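PDB 3OT5: UDP-N-acetylglucosamine 2-epimerase, which probably catalyses the interconversion of UDP-N-acetylglucosamine and UDP-N-acetylmannosamine by inverting the configuration at C2 of the sugar. Local coordinates for residues 107-121 and 133-145. Residues are numbered along the deposited sequence; the frame is centred on the assembly and turned at random.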
loop_
_atom_site.group_PDB
_atom_site.type_symbol
_atom_site.label_atom_id
_atom_site.label_comp_id
_atom_site.label_asym_id
_atom_site.label_seq_id
_atom_site.Cartn_x
_atom_site.Cartn_y
_atom_site.Cartn_z
ATOM N N ASN A 107 -13.422 7.525 21.228
ATOM C CA ASN A 107 -14.103 7.015 22.411
ATOM C C ASN A 107 -15.582 7.398 22.340
ATOM O O ASN A 107 -16.470 6.561 22.498
ATOM C CB ASN A 107 -13.511 7.621 23.675
ATOM C CG ASN A 107 -14.111 7.042 24.930
ATOM O OD1 ASN A 107 -13.894 5.879 25.245
ATOM N ND2 ASN A 107 -14.821 7.869 25.687
ATOM N N GLU A 108 -15.835 8.671 22.072
ATOM C CA GLU A 108 -17.197 9.201 21.997
ATOM C C GLU A 108 -17.975 8.600 20.828
ATOM O O GLU A 108 -19.133 8.234 20.976
ATOM C CB GLU A 108 -17.152 10.721 21.883
ATOM C CG GLU A 108 -18.513 11.410 21.935
ATOM C CD GLU A 108 -18.406 12.923 21.894
ATOM O OE1 GLU A 108 -17.272 13.443 21.803
ATOM O OE2 GLU A 108 -19.454 13.597 21.962
ATOM N N VAL A 109 -17.336 8.480 19.666
ATOM C CA VAL A 109 -18.018 7.917 18.504
ATOM C C VAL A 109 -18.413 6.469 18.759
ATOM O O VAL A 109 -19.536 6.070 18.449
ATOM C CB VAL A 109 -17.164 8.033 17.221
ATOM C CG1 VAL A 109 -17.815 7.272 16.069
ATOM C CG2 VAL A 109 -16.981 9.491 16.860
ATOM N N ILE A 110 -17.497 5.692 19.338
ATOM C CA ILE A 110 -17.757 4.288 19.629
ATOM C C ILE A 110 -18.855 4.121 20.681
ATOM O O ILE A 110 -19.772 3.317 20.507
ATOM C CB ILE A 110 -16.487 3.571 20.079
ATOM C CG1 ILE A 110 -15.491 3.502 18.914
ATOM C CG2 ILE A 110 -16.811 2.182 20.559
ATOM C CD1 ILE A 110 -14.150 2.965 19.283
ATOM N N ALA A 111 -18.771 4.892 21.760
ATOM C CA ALA A 111 -19.765 4.835 22.835
ATOM C C ALA A 111 -21.181 5.032 22.306
ATOM O O ALA A 111 -22.105 4.335 22.726
ATOM C CB ALA A 111 -19.460 5.888 23.918
ATOM N N ALA A 112 -21.335 5.983 21.386
ATOM C CA ALA A 112 -22.629 6.301 20.798
ATOM C C ALA A 112 -23.082 5.272 19.748
ATOM O O ALA A 112 -24.179 4.721 19.852
ATOM C CB ALA A 112 -22.587 7.695 20.183
ATOM N N GLU A 113 -22.241 5.021 18.750
ATOM C CA GLU A 113 -22.566 4.084 17.666
ATOM C C GLU A 113 -22.696 2.629 18.114
ATOM O O GLU A 113 -23.464 1.855 17.515
ATOM C CB GLU A 113 -21.516 4.185 16.548
ATOM C CG GLU A 113 -21.491 5.548 15.840
ATOM C CD GLU A 113 -22.753 5.835 15.026
ATOM O OE1 GLU A 113 -23.247 4.927 14.309
ATOM O OE2 GLU A 113 -23.230 6.989 15.072
ATOM N N ASN A 114 -21.946 2.271 19.156
ATOM C CA ASN A 114 -21.920 0.917 19.740
ATOM C C ASN A 114 -21.718 -0.188 18.698
ATOM O O ASN A 114 -22.535 -1.114 18.587
ATOM C CB ASN A 114 -23.183 0.638 20.567
ATOM C CG ASN A 114 -23.046 -0.611 21.463
ATOM O OD1 ASN A 114 -21.932 -1.068 21.746
ATOM N ND2 ASN A 114 -24.182 -1.141 21.935
ATOM N N PRO A 115 -20.638 -0.083 17.913
ATOM C CA PRO A 115 -20.370 -1.110 16.941
ATOM C C PRO A 115 -19.915 -2.394 17.597
ATOM O O PRO A 115 -19.406 -2.388 18.722
ATOM C CB PRO A 115 -19.203 -0.534 16.143
ATOM C CG PRO A 115 -18.489 0.334 17.121
ATOM C CD PRO A 115 -19.611 0.973 17.884
ATOM N N ASP A 116 -20.097 -3.490 16.878
ATOM C CA ASP A 116 -19.663 -4.791 17.342
ATOM C C ASP A 116 -18.165 -4.933 17.162
ATOM O O ASP A 116 -17.505 -5.652 17.900
ATOM C CB ASP A 116 -20.372 -5.854 16.548
ATOM C CG ASP A 116 -21.847 -5.813 16.763
ATOM O OD1 ASP A 116 -22.254 -5.564 17.913
ATOM O OD2 ASP A 116 -22.598 -6.031 15.805
ATOM N N ILE A 117 -17.617 -4.241 16.176
ATOM C CA ILE A 117 -16.202 -4.347 15.928
ATOM C C ILE A 117 -15.708 -3.116 15.247
ATOM O O ILE A 117 -16.389 -2.529 14.413
ATOM C CB ILE A 117 -15.871 -5.599 15.095
ATOM C CG1 ILE A 117 -14.356 -5.750 14.901
ATOM C CG2 ILE A 117 -16.573 -5.554 13.733
ATOM C CD1 ILE A 117 -13.978 -7.032 14.194
ATOM N N VAL A 118 -14.507 -2.720 15.625
ATOM C CA VAL A 118 -13.876 -1.562 15.055
ATOM C C VAL A 118 -12.646 -2.049 14.329
ATOM O O VAL A 118 -11.891 -2.878 14.868
ATOM C CB VAL A 118 -13.472 -0.561 16.125
ATOM C CG1 VAL A 118 -12.816 0.672 15.472
ATOM C CG2 VAL A 118 -14.688 -0.147 16.921
ATOM N N LEU A 119 -12.452 -1.554 13.106
ATOM C CA LEU A 119 -11.297 -1.946 12.315
ATOM C C LEU A 119 -10.386 -0.762 12.140
ATOM O O LEU A 119 -10.809 0.304 11.664
ATOM C CB LEU A 119 -11.691 -2.493 10.944
ATOM C CG LEU A 119 -12.632 -3.691 10.955
ATOM C CD1 LEU A 119 -13.029 -4.056 9.525
ATOM C CD2 LEU A 119 -11.993 -4.866 11.691
ATOM N N VAL A 120 -9.139 -0.949 12.565
ATOM C CA VAL A 120 -8.112 0.070 12.441
ATOM C C VAL A 120 -7.080 -0.529 11.506
ATOM O O VAL A 120 -6.940 -1.775 11.384
ATOM C CB VAL A 120 -7.516 0.474 13.803
ATOM C CG1 VAL A 120 -8.653 1.052 14.751
ATOM C CG2 VAL A 120 -6.835 -0.693 14.448
ATOM N N HIS A 121 -6.355 0.342 10.830
ATOM C CA HIS A 121 -5.390 -0.113 9.877
ATOM C C HIS A 121 -3.950 0.246 10.183
ATOM O O HIS A 121 -3.631 1.357 10.625
ATOM C CB HIS A 121 -5.713 0.481 8.507
ATOM C CG HIS A 121 -4.775 0.035 7.434
ATOM N ND1 HIS A 121 -3.492 0.527 7.318
ATOM C CD2 HIS A 121 -4.922 -0.875 6.440
ATOM C CE1 HIS A 121 -2.887 -0.066 6.301
ATOM N NE2 HIS A 121 -3.737 -0.913 5.747
ATOM N N ALA A 133 -9.235 3.459 22.150
ATOM C CA ALA A 133 -10.604 3.881 22.521
ATOM C C ALA A 133 -11.541 2.674 22.372
ATOM O O ALA A 133 -12.477 2.521 23.127
ATOM C CB ALA A 133 -11.082 5.055 21.671
ATOM N N THR A 134 -11.259 1.821 21.392
ATOM C CA THR A 134 -12.029 0.606 21.142
ATOM C C THR A 134 -11.912 -0.328 22.368
ATOM O O THR A 134 -12.915 -0.889 22.850
ATOM C CB THR A 134 -11.552 -0.081 19.825
ATOM O OG1 THR A 134 -11.840 0.781 18.714
ATOM C CG2 THR A 134 -12.227 -1.414 19.599
ATOM N N PHE A 135 -10.700 -0.457 22.897
ATOM C CA PHE A 135 -10.478 -1.279 24.078
ATOM C C PHE A 135 -11.176 -0.663 25.286
ATOM O O PHE A 135 -11.831 -1.367 26.072
ATOM C CB PHE A 135 -9.000 -1.432 24.380
ATOM C CG PHE A 135 -8.736 -2.010 25.737
ATOM C CD1 PHE A 135 -9.001 -3.335 25.996
ATOM C CD2 PHE A 135 -8.221 -1.226 26.748
ATOM C CE1 PHE A 135 -8.778 -3.860 27.243
ATOM C CE2 PHE A 135 -7.996 -1.751 28.006
ATOM C CZ PHE A 135 -8.275 -3.059 28.253
ATOM N N TYR A 136 -11.029 0.642 25.455
ATOM C CA TYR A 136 -11.689 1.298 26.580
ATOM C C TYR A 136 -13.176 1.088 26.517
ATOM O O TYR A 136 -13.814 0.915 27.543
ATOM C CB TYR A 136 -11.349 2.791 26.688
ATOM C CG TYR A 136 -9.918 3.080 27.074
ATOM C CD1 TYR A 136 -9.215 2.210 27.912
ATOM C CD2 TYR A 136 -9.323 4.304 26.763
ATOM C CE1 TYR A 136 -7.928 2.485 28.317
ATOM C CE2 TYR A 136 -8.017 4.600 27.190
ATOM C CZ TYR A 136 -7.336 3.684 27.967
ATOM O OH TYR A 136 -6.066 3.943 28.419
ATOM N N GLN A 137 -13.722 1.036 25.305
ATOM C CA GLN A 137 -15.162 0.816 25.112
ATOM C C GLN A 137 -15.534 -0.653 25.089
ATOM O O GLN A 137 -16.685 -1.002 24.842
ATOM C CB GLN A 137 -15.619 1.473 23.812
ATOM C CG GLN A 137 -15.541 2.950 23.882
ATOM C CD GLN A 137 -16.461 3.493 24.912
ATOM O OE1 GLN A 137 -17.565 2.980 25.103
ATOM N NE2 GLN A 137 -16.037 4.558 25.582
ATOM N N GLN A 138 -14.562 -1.505 25.369
ATOM C CA GLN A 138 -14.746 -2.945 25.375
ATOM C C GLN A 138 -15.435 -3.498 24.121
ATOM O O GLN A 138 -16.351 -4.325 24.214
ATOM C CB GLN A 138 -15.445 -3.386 26.648
ATOM C CG GLN A 138 -14.622 -3.066 27.879
ATOM C CD GLN A 138 -15.217 -3.625 29.144
ATOM O OE1 GLN A 138 -16.437 -3.781 29.265
ATOM N NE2 GLN A 138 -14.355 -3.932 30.107
ATOM N N LYS A 139 -14.978 -3.028 22.958
ATOM C CA LYS A 139 -15.468 -3.495 21.662
ATOM C C LYS A 139 -14.381 -4.343 21.045
ATOM O O LYS A 139 -13.191 -4.150 21.318
ATOM C CB LYS A 139 -15.738 -2.353 20.683
ATOM C CG LYS A 139 -17.056 -1.615 20.716
ATOM C CD LYS A 139 -17.488 -1.154 22.054
ATOM C CE LYS A 139 -18.387 -2.163 22.723
ATOM N NZ LYS A 139 -19.700 -2.200 22.020
ATOM N N MET A 140 -14.781 -5.261 20.181
ATOM C CA MET A 140 -13.817 -6.091 19.526
ATOM C C MET A 140 -13.005 -5.210 18.566
ATOM O O MET A 140 -13.549 -4.319 17.900
ATOM C CB MET A 140 -14.503 -7.231 18.800
ATOM C CG MET A 140 -13.532 -8.209 18.226
ATOM S SD MET A 140 -14.382 -9.597 17.525
ATOM C CE MET A 140 -12.995 -10.587 16.948
ATOM N N LEU A 141 -11.699 -5.444 18.544
ATOM C CA LEU A 141 -10.775 -4.688 17.716
ATOM C C LEU A 141 -10.145 -5.572 16.656
ATOM O O LEU A 141 -9.539 -6.600 16.960
ATOM C CB LEU A 141 -9.663 -4.076 18.582
ATOM C CG LEU A 141 -8.645 -3.199 17.847
ATOM C CD1 LEU A 141 -9.332 -2.066 17.102
ATOM C CD2 LEU A 141 -7.613 -2.640 18.823
ATOM N N GLY A 142 -10.295 -5.161 15.407
ATOM C CA GLY A 142 -9.727 -5.885 14.291
ATOM C C GLY A 142 -8.610 -5.022 13.735
ATOM O O GLY A 142 -8.784 -3.806 13.564
ATOM N N HIS A 143 -7.476 -5.647 13.438
ATOM C CA HIS A 143 -6.312 -4.918 12.926
ATOM C C HIS A 143 -5.987 -5.351 11.505
ATOM O O HIS A 143 -5.536 -6.479 11.266
ATOM C CB HIS A 143 -5.166 -5.125 13.913
ATOM C CG HIS A 143 -3.961 -4.275 13.667
ATOM N ND1 HIS A 143 -2.701 -4.646 14.079
ATOM C CD2 HIS A 143 -3.810 -3.107 13.002
ATOM C CE1 HIS A 143 -1.836 -3.711 13.736
ATOM N NE2 HIS A 143 -2.482 -2.772 13.071
ATOM N N VAL A 144 -6.260 -4.449 10.556
ATOM C CA VAL A 144 -6.014 -4.702 9.143
ATOM C C VAL A 144 -4.557 -4.381 8.898
ATOM O O VAL A 144 -4.103 -3.330 9.299
ATOM C CB VAL A 144 -6.913 -3.845 8.246
ATOM C CG1 VAL A 144 -6.623 -4.133 6.789
ATOM C CG2 VAL A 144 -8.394 -4.117 8.565
ATOM N N GLU A 145 -3.844 -5.281 8.201
ATOM C CA GLU A 145 -2.405 -5.152 7.958
ATOM C C GLU A 145 -1.708 -5.263 9.318
ATOM O O GLU A 145 -1.002 -4.350 9.775
ATOM C CB GLU A 145 -2.019 -3.867 7.210
ATOM C CG GLU A 145 -0.520 -3.775 6.953
ATOM C CD GLU A 145 -0.100 -2.542 6.175
ATOM O OE1 GLU A 145 0.462 -1.631 6.822
ATOM O OE2 GLU A 145 -0.360 -2.460 4.944
#
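Ile110 and Val118 close around helix end 133-137 to form the apolar centre: Val118 CB stands 3.8 Å from Thr134 CG2, and Ile110 CG2 3.5 Å from Gln137 CB. The Thr134 hydroxyl, though it faces Ile110 and Val118 carbons, is hydrogen-bonded to Ala130 O one turn back. On the strands, Val120 CG2 meets Leu141 CD1 at 3.9 Å, and Leu119 CD2 rests 3.6 Å from Gly142 CA, where the neighbour has no side chain. Four backbone bonds, Val118 N to Met140 O, Gly142 N to Val118 O, Val120 N to Gly142 O and Val144 N to Val120 O, establish parallel pairing, with 26° between the strand directions. At the outer edge, Lys139, bent at chi2, chi3 and chi4, hydrogen-bonds through NZ to Asn114 OD1, nearly in line with that carbonyl, and weakly to Pro115 O (3.3 Å). Gln137 NE2 donates to Asn107 OD1, nearly straight at the hydrogen, from above the acceptor's carbonyl plane. Both side-chain bonds, modelled at 2.5 Å, are doubtfully short. Strand 117-121, helix 125-136 and strand 140-144 make a beta-alpha-beta unit of the Rossmann-like sheet. Strand 28-34 flanks strand 117-121; helices 37-51 and 380-392 cover the Leu119 face, helix 159-169 the Val120 face.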